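Local coordinates for aminotransferase AspB (PDB 3EZS), which probably acts as a pyridoxal 5'-phosphate-dependent transaminase of the class I and II aminotransferase family, at residues E62-A67 with A274-D279. Residues are numbered along the deposited sequence; the frame is centred on the assembly and turned at random. Where two conformers were deposited one is given.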
ATOM      1  N   GLU A  62      10.181  13.278   7.175  1.00 41.28           N
ATOM      2  CA  GLU A  62       9.783  14.466   7.920  1.00 44.35           C
ATOM      3  C   GLU A  62       9.602  15.677   7.028  1.00 41.48           C
ATOM      4  O   GLU A  62       8.719  16.489   7.271  1.00 40.22           O
ATOM      5  CB  GLU A  62      10.840  14.817   8.977  1.00 46.59           C
ATOM      6  CG  GLU A  62      10.756  13.961  10.218  1.00 57.46           C
ATOM      7  CD  GLU A  62       9.425  14.148  10.912  1.00 68.47           C
ATOM      8  OE1 GLU A  62       9.013  15.319  11.106  1.00 72.79           O
ATOM      9  OE2 GLU A  62       8.785  13.131  11.247  1.00 70.75           O
ATOM     10  N   SER A  63      10.455  15.796   6.006  1.00 40.55           N
ATOM     11  CA  SER A  63      10.399  16.922   5.094  1.00 40.23           C
ATOM     12  C   SER A  63       9.099  16.910   4.295  1.00 38.17           C
ATOM     13  O   SER A  63       8.537  17.941   4.039  1.00 39.96           O
ATOM     14  CB  SER A  63      11.629  16.925   4.186  1.00 42.84           C
ATOM     15  OG  SER A  63      11.743  15.720   3.449  1.00 43.03           O
ATOM     16  N   LEU A  64       8.620  15.740   3.917  1.00 40.41           N
ATOM     17  CA  LEU A  64       7.338  15.627   3.198  1.00 40.31           C
ATOM     18  C   LEU A  64       6.156  16.008   4.107  1.00 38.57           C
ATOM     19  O   LEU A  64       5.293  16.764   3.694  1.00 37.35           O
ATOM     20  CB  LEU A  64       7.159  14.216   2.623  1.00 41.58           C
ATOM     21  CG  LEU A  64       5.825  13.921   1.926  1.00 41.38           C
ATOM     22  CD1 LEU A  64       5.571  14.869   0.730  1.00 35.74           C
ATOM     23  CD2 LEU A  64       5.791  12.445   1.519  1.00 38.90           C
ATOM     24  N   ARG A  65       6.145  15.508   5.344  1.00 39.07           N
ATOM     25  CA  ARG A  65       5.067  15.834   6.296  0.50 39.37           C
ATOM     26  C   ARG A  65       4.984  17.344   6.521  1.00 38.52           C
ATOM     27  O   ARG A  65       3.880  17.923   6.506  1.00 36.65           O
ATOM     28  CB  ARG A  65       5.254  15.082   7.620  0.50 39.18           C
ATOM     29  CG  ARG A  65       4.936  13.588   7.500  0.50 41.74           C
ATOM     30  CD  ARG A  65       5.497  12.738   8.636  0.50 43.44           C
ATOM     31  NE  ARG A  65       4.834  12.910   9.929  0.50 45.69           N
ATOM     32  CZ  ARG A  65       5.216  13.745  10.892  0.50 53.24           C
ATOM     33  NH1 ARG A  65       6.265  14.545  10.740  0.50 56.32           N
ATOM     34  NH2 ARG A  65       4.530  13.789  12.030  0.50 55.39           N
ATOM     35  N   ALA A  66       6.143  17.978   6.715  1.00 36.87           N
ATOM     36  CA  ALA A  66       6.221  19.436   6.884  1.00 36.68           C
ATOM     37  C   ALA A  66       5.701  20.177   5.644  1.00 36.86           C
ATOM     38  O   ALA A  66       4.975  21.150   5.777  1.00 37.85           O
ATOM     39  CB  ALA A  66       7.663  19.867   7.211  1.00 34.75           C
ATOM     40  N   ALA A  67       6.063  19.720   4.443  1.00 38.86           N
ATOM     41  CA  ALA A  67       5.551  20.337   3.204  1.00 39.47           C
ATOM     42  C   ALA A  67       4.033  20.193   3.127  1.00 40.80           C
ATOM     43  O   ALA A  67       3.337  21.107   2.664  1.00 43.28           O
ATOM     44  CB  ALA A  67       6.195  19.719   1.964  1.00 39.17           C
ATOM     45  N   ALA A 274       8.262  18.644  -3.493  1.00 37.03           N
ATOM     46  CA  ALA A 274       8.374  19.793  -4.380  1.00 37.66           C
ATOM     47  C   ALA A 274       6.973  20.223  -4.833  1.00 39.17           C
ATOM     48  O   ALA A 274       6.679  21.412  -4.862  1.00 43.15           O
ATOM     49  CB  ALA A 274       9.289  19.472  -5.576  1.00 34.41           C
ATOM     50  N   ALA A 275       6.106  19.256  -5.143  1.00 39.46           N
ATOM     51  CA  ALA A 275       4.718  19.531  -5.558  1.00 38.53           C
ATOM     52  C   ALA A 275       3.919  20.223  -4.463  1.00 38.49           C
ATOM     53  O   ALA A 275       3.265  21.236  -4.717  1.00 37.01           O
ATOM     54  CB  ALA A 275       3.993  18.223  -6.015  1.00 36.16           C
ATOM     55  N   TRP A 276       3.995  19.705  -3.236  1.00 40.93           N
ATOM     56  CA  TRP A 276       3.220  20.290  -2.131  1.00 40.52           C
ATOM     57  C   TRP A 276       3.686  21.682  -1.722  1.00 39.95           C
ATOM     58  O   TRP A 276       2.899  22.435  -1.186  1.00 40.46           O
ATOM     59  CB  TRP A 276       3.198  19.385  -0.892  1.00 40.20           C
ATOM     60  CG  TRP A 276       2.347  18.122  -0.990  1.00 38.56           C
ATOM     61  CD1 TRP A 276       2.794  16.839  -1.048  1.00 34.94           C
ATOM     62  CD2 TRP A 276       0.904  18.042  -1.015  1.00 34.46           C
ATOM     63  NE1 TRP A 276       1.728  15.966  -1.104  1.00 36.67           N
ATOM     64  CE2 TRP A 276       0.562  16.677  -1.098  1.00 38.20           C
ATOM     65  CE3 TRP A 276      -0.126  18.994  -1.000  1.00 39.37           C
ATOM     66  CZ2 TRP A 276      -0.773  16.230  -1.131  1.00 39.13           C
ATOM     67  CZ3 TRP A 276      -1.464  18.543  -1.055  1.00 37.68           C
ATOM     68  CH2 TRP A 276      -1.760  17.173  -1.092  1.00 34.67           C
ATOM     69  N   LEU A 277       4.965  21.990  -1.930  1.00 40.02           N
ATOM     70  CA  LEU A 277       5.524  23.292  -1.597  1.00 39.76           C
ATOM     71  C   LEU A 277       5.097  24.423  -2.557  1.00 40.69           C
ATOM     72  O   LEU A 277       5.163  25.596  -2.196  1.00 38.52           O
ATOM     73  CB  LEU A 277       7.055  23.224  -1.610  1.00 38.66           C
ATOM     74  CG  LEU A 277       7.844  22.491  -0.528  1.00 39.65           C
ATOM     75  CD1 LEU A 277       9.279  22.131  -0.990  1.00 36.16           C
ATOM     76  CD2 LEU A 277       7.877  23.311   0.775  1.00 36.77           C
ATOM     77  N   ASP A 278       4.680  24.066  -3.772  1.00 41.38           N
ATOM     78  CA  ASP A 278       4.348  25.051  -4.803  1.00 41.54           C
ATOM     79  C   ASP A 278       2.858  25.151  -5.101  1.00 43.68           C
ATOM     80  O   ASP A 278       2.158  24.116  -5.192  1.00 43.04           O
ATOM     81  CB  ASP A 278       5.051  24.666  -6.097  1.00 41.74           C
ATOM     82  CG  ASP A 278       4.732  25.609  -7.225  1.00 38.99           C
ATOM     83  OD1 ASP A 278       5.131  26.781  -7.140  1.00 44.45           O
ATOM     84  OD2 ASP A 278       4.089  25.177  -8.196  1.00 38.67           O
ATOM     85  N   ASP A 279       2.384  26.391  -5.262  1.00 42.81           N
ATOM     86  CA  ASP A 279       0.980  26.673  -5.587  1.00 43.06           C
ATOM     87  C   ASP A 279       0.744  27.097  -7.040  1.00 42.82           C
ATOM     88  O   ASP A 279      -0.367  26.998  -7.537  1.00 44.97           O
ATOM     89  CB  ASP A 279       0.440  27.772  -4.664  1.00 44.40           C
ATOM     90  CG  ASP A 279       0.305  27.315  -3.208  1.00 44.10           C
ATOM     91  OD1 ASP A 279       0.212  26.104  -2.949  1.00 48.18           O
ATOM     92  OD2 ASP A 279       0.296  28.175  -2.326  1.00 47.94           O
TER
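Ala67 meets both Trp276 and Leu277 where helix 62-76 packs against the last turn of helix 266-277; side-chain contacts between the two segments are all apolar, and neither a hydrogen bond nor a salt bridge joins them. Ala67 CA lies 5.6 Å from Leu277 CA, a spacing consistent with the small Ala67 side chain. Ala67 CB points toward 274-279 and touches two consecutive residues, Trp276 CB at 4.2 Å and Leu277 CG at 4.1 Å, while Ala67 O rests 4.0 Å from Trp276 CB. Leu277 brings its branch point and CD2 to the methyl because its CG stands anti to the carbonyl carbon (chi1 -72°). One turn earlier, Leu64 reaches across with CD1, 3.8 Å from Trp276 CD1; with CG anti to the backbone N (chi1 176°), the side chain arrives obliquely to the ring.

Polar interactions flank this seam. The buried indole spends its NE1 on Ser240 OG, which would restrict the ring's rotation, together with the flanking Phe71 and Phe242. Phe242 belongs to strand 241-245, placing the helix pair beside the seven-stranded mixed sheet, a topology consistent with fold type I. Ser63 OG bonds to Glu273 OE1, linking the same helices. In the last turn, Arg74 of helix 62-76 takes Trp276 O and forms a salt bridge with Asp279 OD2; Arg232 pairs with Asp279 OD1.

Of four touching residues Leu277 is the exposed one, marking the solvent flank; 177 Å² of surface, both sides summed, is buried between the segments. Cohesion therefore rests on hydrophobic and dispersion contacts, whereas surrounding directional bonds anchor the tryptophan and the turn that follows.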